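Local coordinates for protein cyclic GMP-AMP synthase-like receptor (Tribolium castaneum, PDB 7LT2) that catalyses formation of cyclic GMP-AMP from ATP and GTP with a divalent metal cofactor, and acts in innate immunity as a sensor of double-stranded RNA, at residues Leu49-Phe54 with Cys197-Gly202; Pro85-Ser90 with Phe222-Lys227; Leu77-Tyr82 with Leu98-Leu103. One frame throughout, in Å; residues are numbered along the deposited sequence.

In the fold
Contacts 1 and 2 join strands of one mixed, curled sheet in the nucleotidyltransferase region, and contact 3 joins a loop after strand 70-77 to another of its strands; their centres lie about 12 Å from one another. Contacts 1 and 2 share a strand pair: Phe198 O is a probable hydrogen-bond partner of Ile224 N, and Phe200 N of Phe222 O. Contacts 2 and 3 share the pairing of strands 85-89 and 95-100. Contact 2 is wholly apolar. Contact 1 mixes buried packing with two arginines whose charged ends are tied to acids elsewhere. Contact 3, farthest from the chain centre, runs from a buried leucine and isoleucine cluster to an exposed tyrosine, and alone has a direct hydrogen bond between its segments.

Contact 1. Residues Leu49-Phe54 with Cys197-Gly202; sequences LFRRVF and CFVFSG
A classic beta bulge in strand 50-56 of the nucleotidyltransferase sheet sets Arg51 and Arg52 side by side, Arg51 directed toward Val199 on strand 188-200 and Arg52 bringing its guanidinium up to it. The two strands are second neighbours: strand 70-77 runs between them, antiparallel to the first and parallel to the second. The CA atoms of Arg51 and Val199 are 8.3 Å apart, and no hydrogen bond joins the segments. Both arginines face Leu76 in backbone pairing, which defines the bulge. Each valine methyl receives one of them: Val199 CG1 lies 3.9 Å from Arg51 CD, and Val199 CG2 lies 4.0 Å from Arg52 NH2, meeting that guanidinium obliquely. The chains start differently, Arg51 with CG anti to the backbone N (chi1 -179°) and Arg52 with CG between N and the carbonyl carbon (chi1 65°), yet both then run extended and cross the valine at about a right angle. Their far ends are fixed by charge. Glu221 bridges both guanidinium groups, one carboxylate oxygen to each, and Arg52 has a second acid in Glu246, a probable ATP-binding residue. At the other end, Leu49 CD2 comes to the edge of the Phe198 ring, 4.5 Å from CE1, near the ring plane. The arrangement is that of a bulged strand packing over the intervening strand 70-77 of the nucleotidyltransferase sheet, with Arg52 linking it to the probable nucleotide site.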
loop_
_atom_site.group_PDB
_atom_site.type_symbol
_atom_site.label_atom_id
_atom_site.label_comp_id
_atom_site.label_asym_id
_atom_site.label_seq_id
_atom_site.Cartn_x
_atom_site.Cartn_y
_atom_site.Cartn_z
ATOM N N LEU A 49 -13.996 17.520 6.128
ATOM C CA LEU A 49 -13.398 16.899 4.947
ATOM C C LEU A 49 -13.400 15.377 5.025
ATOM O O LEU A 49 -13.500 14.707 3.990
ATOM C CB LEU A 49 -11.964 17.382 4.772
ATOM C CG LEU A 49 -11.797 18.775 4.169
ATOM C CD1 LEU A 49 -10.389 19.268 4.441
ATOM C CD2 LEU A 49 -12.058 18.696 2.678
ATOM N N PHE A 50 -13.278 14.822 6.225
ATOM C CA PHE A 50 -13.053 13.388 6.366
ATOM C C PHE A 50 -14.232 12.584 5.836
ATOM O O PHE A 50 -15.393 12.861 6.162
ATOM C CB PHE A 50 -12.793 13.030 7.827
ATOM C CG PHE A 50 -12.608 11.559 8.059
ATOM C CD1 PHE A 50 -11.402 10.948 7.764
ATOM C CD2 PHE A 50 -13.638 10.787 8.563
ATOM C CE1 PHE A 50 -11.221 9.593 7.974
ATOM C CE2 PHE A 50 -13.461 9.427 8.775
ATOM C CZ PHE A 50 -12.260 8.834 8.479
ATOM N N ARG A 51 -13.927 11.584 5.012
ATOM C CA ARG A 51 -14.921 10.639 4.523
ATOM C C ARG A 51 -14.720 9.237 5.080
ATOM O O ARG A 51 -15.654 8.656 5.644
ATOM C CB ARG A 51 -14.902 10.597 2.990
ATOM C CG ARG A 51 -15.925 9.649 2.382
ATOM C CD ARG A 51 -16.023 9.846 0.876
ATOM N NE ARG A 51 -16.961 8.914 0.260
ATOM C CZ ARG A 51 -18.263 9.136 0.135
ATOM N NH1 ARG A 51 -18.820 10.248 0.584
ATOM N NH2 ARG A 51 -19.023 8.221 -0.462
ATOM N N ARG A 52 -13.522 8.681 4.939
ATOM C CA ARG A 52 -13.248 7.305 5.350
ATOM C C ARG A 52 -11.746 7.080 5.254
ATOM O O ARG A 52 -10.998 7.944 4.787
ATOM C CB ARG A 52 -14.007 6.305 4.479
ATOM C CG ARG A 52 -13.566 6.296 3.020
ATOM C CD ARG A 52 -14.460 5.410 2.175
ATOM N NE ARG A 52 -14.249 5.594 0.745
ATOM C CZ ARG A 52 -13.467 4.828 -0.002
ATOM N NH1 ARG A 52 -12.769 3.834 0.522
ATOM N NH2 ARG A 52 -13.384 5.062 -1.308
ATOM N N VAL A 53 -11.308 5.902 5.692
ATOM C CA VAL A 53 -9.913 5.498 5.573
ATOM C C VAL A 53 -9.830 4.280 4.662
ATOM O O VAL A 53 -10.782 3.500 4.531
ATOM C CB VAL A 53 -9.256 5.196 6.940
ATOM C CG1 VAL A 53 -9.312 6.417 7.853
ATOM C CG2 VAL A 53 -9.903 3.975 7.619
ATOM N N PHE A 54 -8.673 4.133 4.019
ATOM C CA PHE A 54 -8.326 2.940 3.263
ATOM C C PHE A 54 -7.030 2.399 3.842
ATOM O O PHE A 54 -6.086 3.162 4.069
ATOM C CB PHE A 54 -8.165 3.247 1.769
ATOM C CG PHE A 54 -7.704 2.074 0.953
ATOM C CD1 PHE A 54 -8.610 1.110 0.522
ATOM C CD2 PHE A 54 -6.364 1.924 0.626
ATOM C CE1 PHE A 54 -8.186 0.025 -0.228
ATOM C CE2 PHE A 54 -5.936 0.837 -0.123
ATOM C CZ PHE A 54 -6.853 -0.110 -0.548
ATOM N N CYS A 197 -5.003 12.046 1.900
ATOM C CA CYS A 197 -5.377 11.826 0.510
ATOM C C CYS A 197 -6.691 12.537 0.204
ATOM O O CYS A 197 -7.435 12.925 1.106
ATOM C CB CYS A 197 -5.537 10.337 0.202
ATOM S SG CYS A 197 -4.120 9.306 0.676
ATOM N N PHE A 198 -6.984 12.691 -1.087
ATOM C CA PHE A 198 -8.254 13.251 -1.535
ATOM C C PHE A 198 -8.964 12.250 -2.435
ATOM O O PHE A 198 -8.365 11.734 -3.385
ATOM C CB PHE A 198 -8.052 14.589 -2.252
ATOM C CG PHE A 198 -7.787 15.728 -1.311
ATOM C CD1 PHE A 198 -8.836 16.445 -0.759
ATOM C CD2 PHE A 198 -6.494 16.062 -0.957
ATOM C CE1 PHE A 198 -8.592 17.492 0.117
ATOM C CE2 PHE A 198 -6.247 17.100 -0.081
ATOM C CZ PHE A 198 -7.294 17.815 0.456
ATOM N N VAL A 199 -10.238 11.983 -2.133
ATOM C CA VAL A 199 -11.014 10.929 -2.785
ATOM C C VAL A 199 -12.049 11.554 -3.713
ATOM O O VAL A 199 -12.605 12.620 -3.421
ATOM C CB VAL A 199 -11.680 9.996 -1.747
ATOM C CG1 VAL A 199 -12.658 10.758 -0.850
ATOM C CG2 VAL A 199 -12.358 8.811 -2.438
ATOM N N PHE A 200 -12.291 10.894 -4.844
ATOM C CA PHE A 200 -13.173 11.411 -5.883
ATOM C C PHE A 200 -14.109 10.317 -6.372
ATOM O O PHE A 200 -13.838 9.124 -6.217
ATOM C CB PHE A 200 -12.368 11.971 -7.054
ATOM C CG PHE A 200 -11.435 13.065 -6.653
ATOM C CD1 PHE A 200 -11.878 14.368 -6.577
ATOM C CD2 PHE A 200 -10.121 12.783 -6.319
ATOM C CE1 PHE A 200 -11.022 15.382 -6.194
ATOM C CE2 PHE A 200 -9.263 13.790 -5.936
ATOM C CZ PHE A 200 -9.713 15.088 -5.872
ATOM N N SER A 201 -15.224 10.744 -6.964
ATOM C CA SER A 201 -16.228 9.840 -7.504
ATOM C C SER A 201 -15.866 9.428 -8.927
ATOM O O SER A 201 -14.949 9.970 -9.553
ATOM C CB SER A 201 -17.616 10.489 -7.483
ATOM O OG SER A 201 -17.705 11.525 -8.449
ATOM N N GLY A 202 -16.628 8.463 -9.443
ATOM C CA GLY A 202 -16.291 7.850 -10.716
ATOM C C GLY A 202 -16.227 8.822 -11.876
ATOM O O GLY A 202 -15.477 8.600 -12.828
#

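Contact 2. Residues Pro85-Ser90 with Phe222-Lys227; sequences PVLNES and FFIVPK
This is a purely apolar contact in the interior of the curled nucleotidyltransferase sheet, where Leu87 of strand 85-89 reaches across to Phe222 and Ile224 of strand 222-225. No hydrogen bond passes between the segments. One methyl does the touching: Leu87 CD1 is 3.7 Å from Phe222 CE2 and likewise 3.7 Å from Phe222 CZ, whereas Leu87 CD2 stays 5.2 Å from Phe222 CE2. The methyl lies in the plane of the ring, at its edge, against the bond between those two carbons, and the leucine and phenylalanine side chains approach from opposite directions. The same methyl also meets Ile224 CG2 at 4.3 Å; seen from CD1, the directions to this atom and to Phe222 CE2 are about 73° apart, so the leucine enters a corner formed by two residues of one strand.

Phe222 and Ile224 are two residues apart on that strand and present the same face, while Phe223 between them directs its CB away from strand 85-89. In the sheet, strand 222-225 is antiparallel both to strand 188-200, through backbone bonds of Phe222 with Phe200 and Ile224 with Phe198, and to strand 240-243, through Phe223 with Ser243. Along the sheet, strands 95-100 and 240-243 come between the two strands in contact, yet the CA atoms of Leu87 and Ile224 are only 9.8 Å apart, which is consistent with a sheet that curls here, bringing strand 85-89 back toward strand 222-225. The Phe222 ring also meets that of Trp205 and the side chain of Leu242, the latter probably part of the GTP site, while Leu87 is backed by Val96 and Leu98 of its neighbouring strand.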
loop_
_atom_site.group_PDB
_atom_site.type_symbol
_atom_site.label_atom_id
_atom_site.label_comp_id
_atom_site.label_asym_id
_atom_site.label_seq_id
_atom_site.Cartn_x
_atom_site.Cartn_y
_atom_site.Cartn_z
ATOM N N PRO A 85 -14.076 20.862 -8.098
ATOM C CA PRO A 85 -12.720 20.351 -8.328
ATOM C C PRO A 85 -12.606 19.747 -9.718
ATOM O O PRO A 85 -13.531 19.095 -10.208
ATOM C CB PRO A 85 -12.553 19.287 -7.237
ATOM C CG PRO A 85 -13.947 18.812 -6.977
ATOM C CD PRO A 85 -14.833 20.019 -7.153
ATOM N N VAL A 86 -11.465 19.983 -10.362
ATOM C CA VAL A 86 -11.207 19.474 -11.704
ATOM C C VAL A 86 -9.866 18.759 -11.694
ATOM O O VAL A 86 -8.838 19.356 -11.349
ATOM C CB VAL A 86 -11.221 20.583 -12.765
ATOM C CG1 VAL A 86 -10.778 20.022 -14.113
ATOM C CG2 VAL A 86 -12.613 21.183 -12.874
ATOM N N LEU A 87 -9.875 17.490 -12.079
ATOM C CA LEU A 87 -8.677 16.665 -12.121
ATOM C C LEU A 87 -8.171 16.614 -13.556
ATOM O O LEU A 87 -8.933 16.289 -14.474
ATOM C CB LEU A 87 -8.986 15.263 -11.592
ATOM C CG LEU A 87 -7.881 14.235 -11.346
ATOM C CD1 LEU A 87 -8.358 13.232 -10.313
ATOM C CD2 LEU A 87 -7.500 13.515 -12.628
ATOM N N ASN A 88 -6.897 16.939 -13.753
ATOM C CA ASN A 88 -6.306 16.930 -15.082
ATOM C C ASN A 88 -5.069 16.044 -15.098
ATOM O O ASN A 88 -4.241 16.096 -14.183
ATOM C CB ASN A 88 -5.950 18.345 -15.544
ATOM C CG ASN A 88 -7.182 19.185 -15.849
ATOM O OD1 ASN A 88 -8.100 18.735 -16.536
ATOM N ND2 ASN A 88 -7.209 20.408 -15.331
ATOM N N GLU A 89 -4.957 15.232 -16.145
ATOM C CA GLU A 89 -3.768 14.418 -16.344
ATOM C C GLU A 89 -2.562 15.316 -16.592
ATOM O O GLU A 89 -2.605 16.201 -17.450
ATOM C CB GLU A 89 -3.980 13.469 -17.524
ATOM C CG GLU A 89 -5.207 12.553 -17.404
ATOM C CD GLU A 89 -6.494 13.186 -17.920
ATOM O OE1 GLU A 89 -6.530 14.424 -18.103
ATOM O OE2 GLU A 89 -7.471 12.439 -18.149
ATOM N N SER A 90 -1.486 15.091 -15.839
ATOM C CA SER A 90 -0.317 15.957 -15.914
ATOM C C SER A 90 0.628 15.501 -17.026
ATOM O O SER A 90 0.430 14.465 -17.668
ATOM C CB SER A 90 0.417 15.994 -14.573
ATOM O OG SER A 90 1.343 14.922 -14.464
ATOM N N PHE A 222 -11.837 6.593 -6.357
ATOM C CA PHE A 222 -10.385 6.487 -6.350
ATOM C C PHE A 222 -9.858 7.702 -5.606
ATOM O O PHE A 222 -10.604 8.639 -5.313
ATOM C CB PHE A 222 -9.818 6.429 -7.770
ATOM C CG PHE A 222 -10.002 7.702 -8.533
ATOM C CD1 PHE A 222 -11.234 8.025 -9.079
ATOM C CD2 PHE A 222 -8.949 8.587 -8.689
ATOM C CE1 PHE A 222 -11.413 9.206 -9.772
ATOM C CE2 PHE A 222 -9.122 9.775 -9.384
ATOM C CZ PHE A 222 -10.356 10.084 -9.927
ATOM N N PHE A 223 -8.566 7.706 -5.290
ATOM C CA PHE A 223 -8.041 8.858 -4.575
ATOM C C PHE A 223 -6.652 9.220 -5.074
ATOM O O PHE A 223 -5.992 8.453 -5.781
ATOM C CB PHE A 223 -8.055 8.654 -3.042
ATOM C CG PHE A 223 -7.372 7.400 -2.546
ATOM C CD1 PHE A 223 -8.063 6.200 -2.463
ATOM C CD2 PHE A 223 -6.067 7.451 -2.078
ATOM C CE1 PHE A 223 -7.447 5.054 -1.966
ATOM C CE2 PHE A 223 -5.444 6.319 -1.575
ATOM C CZ PHE A 223 -6.136 5.116 -1.524
ATOM N N ILE A 224 -6.245 10.442 -4.744
ATOM C CA ILE A 224 -4.924 10.946 -5.090
ATOM C C ILE A 224 -4.095 11.026 -3.819
ATOM O O ILE A 224 -4.611 11.274 -2.722
ATOM C CB ILE A 224 -4.973 12.311 -5.813
ATOM C CG1 ILE A 224 -5.570 13.403 -4.912
ATOM C CG2 ILE A 224 -5.719 12.174 -7.137
ATOM C CD1 ILE A 224 -5.598 14.813 -5.559
ATOM N N VAL A 225 -2.797 10.802 -3.981
ATOM C CA VAL A 225 -1.856 10.624 -2.878
ATOM C C VAL A 225 -0.757 11.670 -3.029
ATOM O O VAL A 225 -0.278 11.902 -4.149
ATOM C CB VAL A 225 -1.291 9.192 -2.874
ATOM C CG1 VAL A 225 -0.264 9.004 -1.777
ATOM C CG2 VAL A 225 -2.418 8.181 -2.705
ATOM N N PRO A 226 -0.329 12.332 -1.940
ATOM C CA PRO A 226 0.626 13.445 -2.070
ATOM C C PRO A 226 2.073 13.007 -2.225
ATOM O O PRO A 226 2.968 13.576 -1.592
ATOM C CB PRO A 226 0.425 14.223 -0.765
ATOM C CG PRO A 226 0.033 13.166 0.223
ATOM C CD PRO A 226 -0.773 12.144 -0.548
ATOM N N LYS A 227 2.315 12.009 -3.066
ATOM C CA LYS A 227 3.664 11.558 -3.376
ATOM C C LYS A 227 4.075 12.160 -4.713
ATOM O O LYS A 227 3.470 11.859 -5.748
ATOM C CB LYS A 227 3.738 10.030 -3.421
ATOM C CG LYS A 227 5.142 9.503 -3.653
ATOM C CD LYS A 227 5.286 8.034 -3.281
ATOM C CE LYS A 227 4.632 7.123 -4.302
ATOM N NZ LYS A 227 5.344 5.816 -4.399
#

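Contact 3. Residues Leu77-Tyr82 with Leu98-Leu103; sequences LHIPIY and LKLNNL
Apolar packing centres on Ile79, which uses two branches against two leucines. Its CG2 methyl meets Leu100 CD2 at 4.0 Å, while Ile79 CD1 and Leu98 CD1 reach toward each other, tip to tip, at 4.2 Å.

The polar part lies nearer the surface. Asn102 ND2 donates to Tyr82 O over 3.1 Å with a fairly straight N-H...O angle of 159°; the donor is tilted 22° from the carbonyl plane, whereas the oxygen lies close to the amide plane of Asn102. Asn102 CG, anti to the backbone N, carries the amide out to this carbonyl. Asn102 ND2 also donates, over 3.1 Å, to a water that is weakly linked, at 3.3 Å, to Tyr82 OH. Tyr82 CE1 is 3.9 Å from Asn102 ND2, with ring and amide planes 43° apart; the tyrosine also touches a crystal neighbour, which may influence its pose.

The contact ties the loop after strand 70-77 to the end of strand 95-100, with Asn102 at the N-cap position of helix 103-107. Phe118 of helix 118-122 packs on both Ile79 and Leu100, while Phe198 and Phe200 of strand 188-200 touch Ile79 and Leu98 respectively.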
loop_
_atom_site.group_PDB
_atom_site.type_symbol
_atom_site.label_atom_id
_atom_site.label_comp_id
_atom_site.label_asym_id
_atom_site.label_seq_id
_atom_site.Cartn_x
_atom_site.Cartn_y
_atom_site.Cartn_z
ATOM N N LEU A 77 -9.972 12.468 2.342
ATOM C CA LEU A 77 -10.680 13.733 2.468
ATOM C C LEU A 77 -11.434 14.003 1.173
ATOM O O LEU A 77 -10.980 13.636 0.089
ATOM C CB LEU A 77 -9.691 14.867 2.752
ATOM C CG LEU A 77 -8.608 14.537 3.782
ATOM C CD1 LEU A 77 -7.503 15.577 3.772
ATOM C CD2 LEU A 77 -9.231 14.421 5.167
ATOM N N HIS A 78 -12.597 14.643 1.280
ATOM C CA HIS A 78 -13.431 14.881 0.108
ATOM C C HIS A 78 -13.756 16.359 -0.000
ATOM O O HIS A 78 -14.350 16.934 0.919
ATOM C CB HIS A 78 -14.725 14.064 0.153
ATOM C CG HIS A 78 -15.622 14.320 -1.017
ATOM N ND1 HIS A 78 -15.287 13.958 -2.304
ATOM C CD2 HIS A 78 -16.826 14.933 -1.100
ATOM C CE1 HIS A 78 -16.254 14.323 -3.127
ATOM N NE2 HIS A 78 -17.199 14.919 -2.422
ATOM N N ILE A 79 -13.355 16.960 -1.112
ATOM C CA ILE A 79 -13.709 18.350 -1.415
ATOM C C ILE A 79 -15.140 18.386 -1.928
ATOM O O ILE A 79 -15.459 17.678 -2.896
ATOM C CB ILE A 79 -12.745 18.925 -2.447
ATOM C CG1 ILE A 79 -11.312 18.925 -1.907
ATOM C CG2 ILE A 79 -13.186 20.336 -2.861
ATOM C CD1 ILE A 79 -10.270 19.243 -2.945
ATOM N N PRO A 80 -16.025 19.181 -1.326
ATOM C CA PRO A 80 -17.402 19.279 -1.827
ATOM C C PRO A 80 -17.431 19.609 -3.313
ATOM O O PRO A 80 -16.743 20.521 -3.780
ATOM C CB PRO A 80 -17.998 20.411 -0.980
ATOM C CG PRO A 80 -17.220 20.340 0.302
ATOM C CD PRO A 80 -15.816 19.990 -0.111
ATOM N N ILE A 81 -18.227 18.842 -4.067
ATOM C CA ILE A 81 -18.250 19.002 -5.517
ATOM C C ILE A 81 -18.756 20.378 -5.919
ATOM O O ILE A 81 -18.473 20.834 -7.030
ATOM C CB ILE A 81 -19.095 17.899 -6.185
ATOM C CG1 ILE A 81 -20.583 18.129 -5.929
ATOM C CG2 ILE A 81 -18.678 16.522 -5.681
ATOM C CD1 ILE A 81 -21.480 17.122 -6.625
ATOM N N TYR A 82 -19.492 21.060 -5.036
ATOM C CA TYR A 82 -19.968 22.402 -5.354
ATOM C C TYR A 82 -18.808 23.356 -5.612
ATOM O O TYR A 82 -18.944 24.299 -6.401
ATOM C CB TYR A 82 -20.858 22.923 -4.221
ATOM C CG TYR A 82 -21.716 24.121 -4.584
ATOM C CD1 TYR A 82 -21.258 25.415 -4.383
ATOM C CD2 TYR A 82 -22.995 23.952 -5.108
ATOM C CE1 TYR A 82 -22.042 26.513 -4.708
ATOM C CE2 TYR A 82 -23.785 25.041 -5.434
ATOM C CZ TYR A 82 -23.305 26.317 -5.232
ATOM O OH TYR A 82 -24.088 27.409 -5.554
ATOM N N LEU A 98 -4.846 18.943 -9.609
ATOM C CA LEU A 98 -6.204 19.116 -9.106
ATOM C C LEU A 98 -6.403 20.586 -8.781
ATOM O O LEU A 98 -5.699 21.133 -7.929
ATOM C CB LEU A 98 -6.448 18.239 -7.871
ATOM C CG LEU A 98 -7.881 17.936 -7.405
ATOM C CD1 LEU A 98 -8.542 19.134 -6.745
ATOM C CD2 LEU A 98 -8.744 17.421 -8.549
ATOM N N LYS A 99 -7.356 21.225 -9.451
ATOM C CA LYS A 99 -7.659 22.620 -9.184
ATOM C C LYS A 99 -9.143 22.769 -8.881
ATOM O O LYS A 99 -9.968 21.932 -9.255
ATOM C CB LYS A 99 -7.254 23.530 -10.360
ATOM C CG LYS A 99 -7.912 23.199 -11.687
ATOM C CD LYS A 99 -7.576 24.262 -12.728
ATOM C CE LYS A 99 -7.864 23.779 -14.142
ATOM N NZ LYS A 99 -9.302 23.455 -14.357
ATOM N N LEU A 100 -9.471 23.837 -8.168
ATOM C CA LEU A 100 -10.848 24.143 -7.807
ATOM C C LEU A 100 -11.295 25.357 -8.608
ATOM O O LEU A 100 -10.610 26.385 -8.613
ATOM C CB LEU A 100 -10.988 24.414 -6.305
ATOM C CG LEU A 100 -10.851 23.266 -5.295
ATOM C CD1 LEU A 100 -9.422 22.741 -5.206
ATOM C CD2 LEU A 100 -11.339 23.711 -3.923
ATOM N N ASN A 101 -12.434 25.235 -9.289
ATOM C CA ASN A 101 -12.938 26.320 -10.125
ATOM C C ASN A 101 -13.991 27.189 -9.445
ATOM O O ASN A 101 -14.376 28.216 -10.016
ATOM C CB ASN A 101 -13.519 25.762 -11.432
ATOM C CG ASN A 101 -12.444 25.362 -12.428
ATOM O OD1 ASN A 101 -11.312 25.839 -12.365
ATOM N ND2 ASN A 101 -12.801 24.489 -13.362
ATOM N N ASN A 102 -14.463 26.821 -8.249
ATOM C CA ASN A 102 -15.570 27.549 -7.630
ATOM C C ASN A 102 -15.473 27.496 -6.103
ATOM O O ASN A 102 -16.482 27.349 -5.408
ATOM C CB ASN A 102 -16.922 26.999 -8.096
ATOM C CG ASN A 102 -18.093 27.902 -7.714
ATOM O OD1 ASN A 102 -18.005 29.123 -7.807
ATOM N ND2 ASN A 102 -19.189 27.295 -7.265
ATOM N N LEU A 103 -14.261 27.633 -5.560
ATOM C CA LEU A 103 -14.135 27.643 -4.105
ATOM C C LEU A 103 -14.874 28.828 -3.492
ATOM O O LEU A 103 -15.514 28.691 -2.445
ATOM C CB LEU A 103 -12.664 27.661 -3.679
ATOM C CG LEU A 103 -12.482 27.656 -2.156
ATOM C CD1 LEU A 103 -13.218 26.482 -1.533
ATOM C CD2 LEU A 103 -11.006 27.634 -1.757
HETATM O O HOH W 1 -21.573 29.165 -6.825
#